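Local structure of tRNA (guanosine(18)-2'-O)-methyltransferase (Aquifex aeolicus, 1ZJR) at residues Tyr53-His58 against Phe79-Asp84; Ile100-Leu105 against Gln130-Glu135. The protein catalyses the 2'-O-methylation of guanosine 18 in a subset of tRNAs, with S-adenosyl-L-methionine as methyl donor. One frame throughout, in Å; residues are numbered along the deposited sequence.

Interaction 1. Residues Tyr53-His58 against Phe79-Asp84; sequences YLYYYH and FIEKVD
Strands 53-57 and 79-82 run parallel, pairing L54 with I80 and Y55 with E81, and their axes differ by 23°. Four backbone hydrogen bonds join them in the parallel pattern. L54 N donates to F79 O at 2.8 Å, nearly straight. L54 O accepts from E81 N, Y56 N reaches E81 O, and V83 N reaches Y56 O.

On one face Y53 and F79 lie side by side and point the same way. Their ring planes are 21° apart but slid past each other, with Y53 CD2 3.9 Å from F79 CB. Further along this face, E81 runs beside Y55. Carboxylate oxygen OE2 of E81 sits at the edge of the Y55 ring, near its plane, 3.5 Å from CE2. A water bridges the pair: it donates to E81 OE1 at 2.7 Å and bonds Y55 OH at 3.0 Å. V83 CG2 meets the same Y55 ring edge at CD2.

On the other face Y56 leans across to the neighbouring strand. Its ring carbon CG lies between the backbone N and the carbonyl carbon (chi1 75°), which carries the ring under K82. K82 CA stands over the ring face in a CH-pi contact, 3.9 Å from the centroid. I80 CG2 touches Y56 CE2 at 3.7 Å. The phenol OH of Y56 is hydrogen-bonded to K62 O, and F39 meets its ring edge-to-face. With an alanine in place of Y56, K82 CA and I80 CG2 would probably lose the ring they pack on, and K62 O would probably be left without its phenol partner.

Helix 36-49 packs on the face of L54 and I80, and helix 86-95 against Y55 and V83. This is the edge pair of a parallel alpha/beta sheet, joined through a beta-alpha-beta unit that holds helix 68-71.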
ATOM      1  N   TYR A  53       3.180  -1.574   5.157  1.00 28.02           N
ATOM      2  CA  TYR A  53       3.763  -2.577   4.267  1.00 27.91           C
ATOM      3  C   TYR A  53       3.317  -2.450   2.815  1.00 27.58           C
ATOM      4  O   TYR A  53       2.119  -2.498   2.518  1.00 24.80           O
ATOM      5  CB  TYR A  53       3.424  -3.987   4.756  1.00 30.52           C
ATOM      6  CG  TYR A  53       3.825  -4.264   6.186  1.00 34.28           C
ATOM      7  CD1 TYR A  53       2.891  -4.184   7.220  1.00 37.13           C
ATOM      8  CD2 TYR A  53       5.137  -4.617   6.505  1.00 37.24           C
ATOM      9  CE1 TYR A  53       3.252  -4.452   8.540  1.00 39.44           C
ATOM     10  CE2 TYR A  53       5.512  -4.887   7.824  1.00 39.06           C
ATOM     11  CZ  TYR A  53       4.566  -4.803   8.832  1.00 40.94           C
ATOM     12  OH  TYR A  53       4.927  -5.083  10.131  1.00 44.55           O
ATOM     13  N   LEU A  54       4.294  -2.309   1.922  1.00 26.07           N
ATOM     14  CA  LEU A  54       4.044  -2.203   0.484  1.00 26.94           C
ATOM     15  C   LEU A  54       4.852  -3.308  -0.188  1.00 25.73           C
ATOM     16  O   LEU A  54       6.078  -3.334  -0.079  1.00 28.51           O
ATOM     17  CB  LEU A  54       4.540  -0.852  -0.052  1.00 26.95           C
ATOM     18  CG  LEU A  54       3.965  -0.219  -1.334  1.00 33.32           C
ATOM     19  CD1 LEU A  54       5.093   0.491  -2.053  1.00 31.54           C
ATOM     20  CD2 LEU A  54       3.307  -1.230  -2.243  1.00 31.45           C
ATOM     21  N   TYR A  55       4.171  -4.222  -0.867  1.00 26.24           N
ATOM     22  CA  TYR A  55       4.833  -5.307  -1.582  1.00 26.96           C
ATOM     23  C   TYR A  55       4.709  -4.988  -3.057  1.00 28.44           C
ATOM     24  O   TYR A  55       3.780  -4.289  -3.462  1.00 26.91           O
ATOM     25  CB  TYR A  55       4.147  -6.641  -1.298  1.00 28.59           C
ATOM     26  CG  TYR A  55       4.275  -7.093   0.136  1.00 30.72           C
ATOM     27  CD1 TYR A  55       3.446  -6.572   1.128  1.00 31.57           C
ATOM     28  CD2 TYR A  55       5.244  -8.026   0.506  1.00 28.90           C
ATOM     29  CE1 TYR A  55       3.580  -6.966   2.455  1.00 31.53           C
ATOM     30  CE2 TYR A  55       5.385  -8.430   1.834  1.00 30.51           C
ATOM     31  CZ  TYR A  55       4.550  -7.894   2.802  1.00 31.77           C
ATOM     32  OH  TYR A  55       4.685  -8.278   4.117  1.00 33.25           O
ATOM     33  N   TYR A  56       5.639  -5.485  -3.864  1.00 27.27           N
ATOM     34  CA  TYR A  56       5.571  -5.220  -5.292  1.00 29.33           C
ATOM     35  C   TYR A  56       6.162  -6.346  -6.130  1.00 29.81           C
ATOM     36  O   TYR A  56       7.038  -7.087  -5.680  1.00 29.80           O
ATOM     37  CB  TYR A  56       6.274  -3.897  -5.615  1.00 28.33           C
ATOM     38  CG  TYR A  56       7.785  -3.943  -5.572  1.00 31.25           C
ATOM     39  CD1 TYR A  56       8.527  -4.212  -6.727  1.00 31.93           C
ATOM     40  CD2 TYR A  56       8.476  -3.696  -4.385  1.00 30.32           C
ATOM     41  CE1 TYR A  56       9.915  -4.225  -6.698  1.00 34.03           C
ATOM     42  CE2 TYR A  56       9.864  -3.708  -4.347  1.00 34.57           C
ATOM     43  CZ  TYR A  56      10.579  -3.970  -5.508  1.00 34.78           C
ATOM     44  OH  TYR A  56      11.953  -3.957  -5.478  1.00 36.63           O
ATOM     45  N   TYR A  57       5.649  -6.466  -7.347  1.00 30.13           N
ATOM     46  CA  TYR A  57       6.080  -7.470  -8.310  1.00 32.02           C
ATOM     47  C   TYR A  57       6.422  -6.679  -9.568  1.00 34.62           C
ATOM     48  O   TYR A  57       5.623  -5.865 -10.017  1.00 31.75           O
ATOM     49  CB  TYR A  57       4.918  -8.427  -8.580  1.00 31.11           C
ATOM     50  CG  TYR A  57       5.144  -9.442  -9.683  1.00 33.37           C
ATOM     51  CD1 TYR A  57       4.294  -9.493 -10.783  1.00 30.50           C
ATOM     52  CD2 TYR A  57       6.155 -10.400  -9.586  1.00 31.71           C
ATOM     53  CE1 TYR A  57       4.432 -10.480 -11.761  1.00 33.55           C
ATOM     54  CE2 TYR A  57       6.305 -11.389 -10.557  1.00 34.39           C
ATOM     55  CZ  TYR A  57       5.438 -11.425 -11.639  1.00 34.64           C
ATOM     56  OH  TYR A  57       5.567 -12.410 -12.591  1.00 35.58           O
ATOM     57  N   HIS A  58       7.603  -6.894 -10.136  1.00 38.04           N
ATOM     58  CA  HIS A  58       7.962  -6.143 -11.333  1.00 45.71           C
ATOM     59  C   HIS A  58       8.689  -6.967 -12.390  1.00 49.11           C
ATOM     60  O   HIS A  58       9.290  -7.996 -12.088  1.00 50.52           O
ATOM     61  CB  HIS A  58       8.801  -4.922 -10.942  1.00 48.70           C
ATOM     62  CG  HIS A  58       9.082  -3.992 -12.080  1.00 52.43           C
ATOM     63  ND1 HIS A  58       8.088  -3.500 -12.901  1.00 54.00           N
ATOM     64  CD2 HIS A  58      10.242  -3.455 -12.529  1.00 54.00           C
ATOM     65  CE1 HIS A  58       8.625  -2.700 -13.805  1.00 56.03           C
ATOM     66  NE2 HIS A  58       9.929  -2.655 -13.602  1.00 55.43           N
ATOM     67  N   PHE A  79       7.768  -0.189   4.733  1.00 29.68           N
ATOM     68  CA  PHE A  79       8.547  -1.380   4.394  1.00 30.81           C
ATOM     69  C   PHE A  79       8.167  -1.772   2.973  1.00 31.98           C
ATOM     70  O   PHE A  79       7.004  -2.074   2.696  1.00 30.32           O
ATOM     71  CB  PHE A  79       8.232  -2.555   5.324  1.00 33.65           C
ATOM     72  CG  PHE A  79       8.855  -2.447   6.683  1.00 36.08           C
ATOM     73  CD1 PHE A  79       8.129  -1.950   7.759  1.00 39.54           C
ATOM     74  CD2 PHE A  79      10.169  -2.856   6.892  1.00 38.64           C
ATOM     75  CE1 PHE A  79       8.700  -1.864   9.029  1.00 41.00           C
ATOM     76  CE2 PHE A  79      10.750  -2.773   8.151  1.00 41.10           C
ATOM     77  CZ  PHE A  79      10.012  -2.274   9.226  1.00 40.99           C
ATOM     78  N   ILE A  80       9.148  -1.754   2.080  1.00 31.55           N
ATOM     79  CA  ILE A  80       8.918  -2.093   0.682  1.00 32.68           C
ATOM     80  C   ILE A  80       9.603  -3.429   0.404  1.00 34.04           C
ATOM     81  O   ILE A  80      10.820  -3.554   0.539  1.00 32.35           O
ATOM     82  CB  ILE A  80       9.481  -0.983  -0.232  1.00 33.70           C
ATOM     83  CG1 ILE A  80       8.897   0.370   0.195  1.00 34.35           C
ATOM     84  CG2 ILE A  80       9.127  -1.261  -1.683  1.00 34.24           C
ATOM     85  CD1 ILE A  80       9.499   1.572  -0.513  1.00 33.57           C
ATOM     86  N   GLU A  81       8.810  -4.428   0.029  1.00 34.30           N
ATOM     87  CA  GLU A  81       9.326  -5.769  -0.228  1.00 35.58           C
ATOM     88  C   GLU A  81       8.982  -6.319  -1.607  1.00 35.04           C
ATOM     89  O   GLU A  81       7.814  -6.382  -1.993  1.00 31.80           O
ATOM     90  CB  GLU A  81       8.795  -6.731   0.837  1.00 38.86           C
ATOM     91  CG  GLU A  81       9.388  -8.137   0.784  1.00 42.87           C
ATOM     92  CD  GLU A  81       8.843  -9.035   1.884  1.00 46.20           C
ATOM     93  OE1 GLU A  81       8.858  -8.605   3.060  1.00 46.36           O
ATOM     94  OE2 GLU A  81       8.403 -10.167   1.578  1.00 45.99           O
ATOM     95  N   LYS A  82      10.013  -6.734  -2.335  1.00 34.46           N
ATOM     96  CA  LYS A  82       9.851  -7.304  -3.665  1.00 35.41           C
ATOM     97  C   LYS A  82       9.367  -8.748  -3.520  1.00 35.47           C
ATOM     98  O   LYS A  82       9.838  -9.481  -2.654  1.00 35.70           O
ATOM     99  CB  LYS A  82      11.195  -7.254  -4.408  1.00 36.74           C
ATOM    100  CG  LYS A  82      11.225  -7.967  -5.758  1.00 40.11           C
ATOM    101  CD  LYS A  82      12.583  -7.775  -6.435  1.00 43.11           C
ATOM    102  CE  LYS A  82      12.782  -8.745  -7.585  1.00 47.79           C
ATOM    103  NZ  LYS A  82      14.083  -8.524  -8.283  1.00 51.98           N
ATOM    104  N   VAL A  83       8.413  -9.139  -4.359  1.00 34.12           N
ATOM    105  CA  VAL A  83       7.844 -10.484  -4.343  1.00 35.97           C
ATOM    106  C   VAL A  83       8.072 -11.102  -5.722  1.00 37.35           C
ATOM    107  O   VAL A  83       7.980 -10.402  -6.725  1.00 36.31           O
ATOM    108  CB  VAL A  83       6.324 -10.429  -4.050  1.00 36.73           C
ATOM    109  CG1 VAL A  83       5.681 -11.781  -4.307  1.00 40.12           C
ATOM    110  CG2 VAL A  83       6.097 -10.003  -2.604  1.00 39.04           C
ATOM    111  N   ASP A  84       8.374 -12.398  -5.770  1.00 38.31           N
ATOM    112  CA  ASP A  84       8.616 -13.075  -7.046  1.00 41.08           C
ATOM    113  C   ASP A  84       7.392 -13.820  -7.552  1.00 39.78           C
ATOM    114  O   ASP A  84       7.311 -14.173  -8.726  1.00 39.94           O
ATOM    115  CB  ASP A  84       9.774 -14.069  -6.924  1.00 45.05           C
ATOM    116  CG  ASP A  84      11.089 -13.397  -6.628  1.00 47.96           C
ATOM    117  OD1 ASP A  84      11.399 -12.379  -7.285  1.00 51.15           O
ATOM    118  OD2 ASP A  84      11.820 -13.892  -5.745  1.00 52.04           O
TER
HETATM  119  O   HOH W   1       7.120  -9.945   4.605  1.00 62.50           O

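Interaction 2. Residues Ile100-Leu105 against Gln130-Glu135; sequences IVATWL and QGVSPE
The C-terminal end of strand 99-103, where T103 is a predicted S-adenosyl-L-methionine-binding residue, meets the loop that leads into helix 134-137. W104 and Q130 carry much of the contact. Two backbone hydrogen bonds hold the segments together on either side of the bridge between W104 and G131. L105 N donates to Q130 O at 2.8 Å. V132 N donates to T103 O at 3.2 Å.

The backbone at G131 turns in a way that would jam a CB against the carbonyl O of Q130 and bring it too close to T103 O, so only glycine fits easily.

The W104 indole turns back over the loop, with CG anti to the backbone N (chi1 -178°). Q130 CB lies over the face of its six-membered ring in a CH-pi contact, 3.9 Å from the centroid. The Q130 amide continues over this face, its plane 36° from that of the ring. At the ring edge, and in its plane, V132 O comes within 3.3 Å of CZ3. V132 crosses W104 at about a right angle, and its CG2 touches both W104 CE3 and A102 CB. P134 CG meets the far corner of the indole at CH2, 4.1 Å away. The indole NE1 has a weak hydrogen bond to E108 OE1.

S133 is the N-cap of the helix, its OG accepting from I136 N, while S133 N is hydrogen-bonded to D31 OD2. T103 OG1 binds a glycerol, probably from the crystallisation liquor, and the T103 side chain lies about 6 Å from that of I146, another predicted cofactor residue. A strand end set against a loop in this way is consistent with the cofactor pocket of the SPOUT methyltransferases, whose C-terminal part forms a topological knot.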
ATOM      1  N   ILE A 100      -8.587  -9.901  -0.022  1.00 30.51           N
ATOM      2  CA  ILE A 100      -7.798  -9.425  -1.150  1.00 30.57           C
ATOM      3  C   ILE A 100      -8.705  -8.600  -2.058  1.00 29.05           C
ATOM      4  O   ILE A 100      -9.646  -9.124  -2.658  1.00 29.58           O
ATOM      5  CB  ILE A 100      -7.205 -10.605  -1.947  1.00 30.41           C
ATOM      6  CG1 ILE A 100      -6.511 -11.578  -0.986  1.00 30.98           C
ATOM      7  CG2 ILE A 100      -6.227 -10.084  -2.996  1.00 31.14           C
ATOM      8  CD1 ILE A 100      -5.396 -10.959  -0.156  1.00 29.02           C
ATOM      9  N   VAL A 101      -8.411  -7.306  -2.142  1.00 27.87           N
ATOM     10  CA  VAL A 101      -9.182  -6.357  -2.940  1.00 27.45           C
ATOM     11  C   VAL A 101      -8.343  -5.940  -4.148  1.00 29.28           C
ATOM     12  O   VAL A 101      -7.293  -5.313  -3.999  1.00 27.34           O
ATOM     13  CB  VAL A 101      -9.531  -5.115  -2.084  1.00 27.98           C
ATOM     14  CG1 VAL A 101     -10.363  -4.116  -2.886  1.00 27.93           C
ATOM     15  CG2 VAL A 101     -10.293  -5.560  -0.830  1.00 27.70           C
ATOM     16  N   ALA A 102      -8.810  -6.279  -5.344  1.00 28.72           N
ATOM     17  CA  ALA A 102      -8.050  -5.964  -6.547  1.00 28.15           C
ATOM     18  C   ALA A 102      -8.768  -5.098  -7.566  1.00 27.59           C
ATOM     19  O   ALA A 102      -9.951  -5.281  -7.837  1.00 26.75           O
ATOM     20  CB  ALA A 102      -7.596  -7.255  -7.210  1.00 28.58           C
ATOM     21  N   THR A 103      -8.035  -4.149  -8.141  1.00 28.12           N
ATOM     22  CA  THR A 103      -8.598  -3.279  -9.166  1.00 27.10           C
ATOM     23  C   THR A 103      -8.671  -4.130 -10.428  1.00 27.43           C
ATOM     24  O   THR A 103      -7.646  -4.589 -10.935  1.00 27.75           O
ATOM     25  CB  THR A 103      -7.688  -2.077  -9.447  1.00 26.67           C
ATOM     26  OG1 THR A 103      -6.381  -2.553  -9.798  1.00 27.45           O
ATOM     27  CG2 THR A 103      -7.596  -1.180  -8.217  1.00 26.04           C
ATOM     28  N   TRP A 104      -9.883  -4.340 -10.924  1.00 29.16           N
ATOM     29  CA  TRP A 104     -10.101  -5.150 -12.121  1.00 30.11           C
ATOM     30  C   TRP A 104     -11.071  -4.391 -13.021  1.00 30.45           C
ATOM     31  O   TRP A 104     -12.218  -4.143 -12.646  1.00 29.44           O
ATOM     32  CB  TRP A 104     -10.671  -6.517 -11.705  1.00 30.14           C
ATOM     33  CG  TRP A 104     -10.905  -7.483 -12.837  1.00 31.91           C
ATOM     34  CD1 TRP A 104     -12.112  -7.896 -13.320  1.00 33.27           C
ATOM     35  CD2 TRP A 104      -9.907  -8.158 -13.620  1.00 30.63           C
ATOM     36  NE1 TRP A 104     -11.931  -8.787 -14.355  1.00 34.11           N
ATOM     37  CE2 TRP A 104     -10.589  -8.965 -14.562  1.00 32.15           C
ATOM     38  CE3 TRP A 104      -8.505  -8.159 -13.617  1.00 30.54           C
ATOM     39  CZ2 TRP A 104      -9.916  -9.765 -15.495  1.00 30.40           C
ATOM     40  CZ3 TRP A 104      -7.834  -8.957 -14.545  1.00 30.47           C
ATOM     41  CH2 TRP A 104      -8.545  -9.749 -15.473  1.00 30.57           C
ATOM     42  N   LEU A 105     -10.595  -4.008 -14.201  1.00 32.62           N
ATOM     43  CA  LEU A 105     -11.402  -3.242 -15.148  1.00 37.17           C
ATOM     44  C   LEU A 105     -12.389  -4.172 -15.839  1.00 39.20           C
ATOM     45  O   LEU A 105     -12.066  -4.817 -16.837  1.00 39.20           O
ATOM     46  CB  LEU A 105     -10.487  -2.556 -16.171  1.00 37.87           C
ATOM     47  CG  LEU A 105     -11.028  -1.343 -16.935  1.00 42.26           C
ATOM     48  CD1 LEU A 105     -11.474  -0.262 -15.948  1.00 40.19           C
ATOM     49  CD2 LEU A 105      -9.937  -0.802 -17.854  1.00 39.97           C
ATOM     50  N   GLN A 130      -6.020  -4.994 -17.377  1.00 29.72           N
ATOM     51  CA  GLN A 130      -7.229  -4.660 -16.628  1.00 30.73           C
ATOM     52  C   GLN A 130      -6.948  -4.273 -15.171  1.00 30.15           C
ATOM     53  O   GLN A 130      -7.824  -4.367 -14.313  1.00 32.05           O
ATOM     54  CB  GLN A 130      -8.211  -5.836 -16.687  1.00 32.25           C
ATOM     55  CG  GLN A 130      -8.677  -6.151 -18.108  1.00 34.60           C
ATOM     56  CD  GLN A 130      -9.660  -7.305 -18.175  1.00 35.72           C
ATOM     57  OE1 GLN A 130     -10.826  -7.176 -17.796  1.00 35.25           O
ATOM     58  NE2 GLN A 130      -9.188  -8.445 -18.652  1.00 34.48           N
ATOM     59  N   GLY A 131      -5.730  -3.811 -14.908  1.00 29.85           N
ATOM     60  CA  GLY A 131      -5.357  -3.423 -13.557  1.00 28.03           C
ATOM     61  C   GLY A 131      -4.367  -4.445 -13.038  1.00 26.79           C
ATOM     62  O   GLY A 131      -3.155  -4.309 -13.225  1.00 26.61           O
ATOM     63  N   VAL A 132      -4.884  -5.473 -12.376  1.00 26.88           N
ATOM     64  CA  VAL A 132      -4.041  -6.545 -11.877  1.00 27.38           C
ATOM     65  C   VAL A 132      -4.073  -7.637 -12.945  1.00 28.32           C
ATOM     66  O   VAL A 132      -4.878  -7.584 -13.876  1.00 28.20           O
ATOM     67  CB  VAL A 132      -4.572  -7.130 -10.545  1.00 26.64           C
ATOM     68  CG1 VAL A 132      -4.582  -6.040  -9.460  1.00 26.95           C
ATOM     69  CG2 VAL A 132      -5.972  -7.704 -10.746  1.00 26.73           C
ATOM     70  N   SER A 133      -3.199  -8.623 -12.814  1.00 28.68           N
ATOM     71  CA  SER A 133      -3.159  -9.715 -13.778  1.00 29.91           C
ATOM     72  C   SER A 133      -4.335 -10.658 -13.552  1.00 31.14           C
ATOM     73  O   SER A 133      -4.995 -10.610 -12.513  1.00 29.56           O
ATOM     74  CB  SER A 133      -1.860 -10.496 -13.616  1.00 29.11           C
ATOM     75  OG  SER A 133      -1.778 -11.025 -12.304  1.00 29.38           O
ATOM     76  N   PRO A 134      -4.631 -11.514 -14.542  1.00 31.62           N
ATOM     77  CA  PRO A 134      -5.742 -12.454 -14.383  1.00 31.70           C
ATOM     78  C   PRO A 134      -5.399 -13.464 -13.285  1.00 31.37           C
ATOM     79  O   PRO A 134      -6.286 -13.969 -12.594  1.00 31.19           O
ATOM     80  CB  PRO A 134      -5.844 -13.103 -15.762  1.00 32.27           C
ATOM     81  CG  PRO A 134      -5.399 -12.000 -16.678  1.00 32.98           C
ATOM     82  CD  PRO A 134      -4.190 -11.455 -15.947  1.00 31.63           C
ATOM     83  N   GLU A 135      -4.110 -13.753 -13.134  1.00 30.86           N
ATOM     84  CA  GLU A 135      -3.648 -14.695 -12.119  1.00 31.51           C
ATOM     85  C   GLU A 135      -4.024 -14.173 -10.735  1.00 33.17           C
ATOM     86  O   GLU A 135      -4.500 -14.922  -9.878  1.00 30.59           O
ATOM     87  CB  GLU A 135      -2.129 -14.880 -12.199  1.00 32.16           C
ATOM     88  CG  GLU A 135      -1.620 -15.655 -13.420  1.00 34.29           C
ATOM     89  CD  GLU A 135      -1.781 -14.901 -14.740  1.00 35.96           C
ATOM     90  OE1 GLU A 135      -1.445 -13.701 -14.799  1.00 34.21           O
ATOM     91  OE2 GLU A 135      -2.230 -15.519 -15.728  1.00 36.43           O
TER

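How the interactions relate
Both interactions reach the same parallel sheet of the SpoU methylase fold; in interaction 2 only segment 100-105 includes one of its strands. Along the chain the two come in series, interaction 1 first. Their centres are about 16 Å apart and their nearest atoms about 6 Å, so they do not touch. Strand 79-82 forms one edge of the sheet, next to strand 51-57. Strands 26-31 and 121-126 then separate this pair from strand 99-103. D31, at the end of strand 26-31, is touched by Y57 and bonds S133 N, so it links the two regions. Interaction 1 therefore builds the sheet edge, while interaction 2 sets a loop against the strand end that holds T103, a predicted cofactor-binding residue.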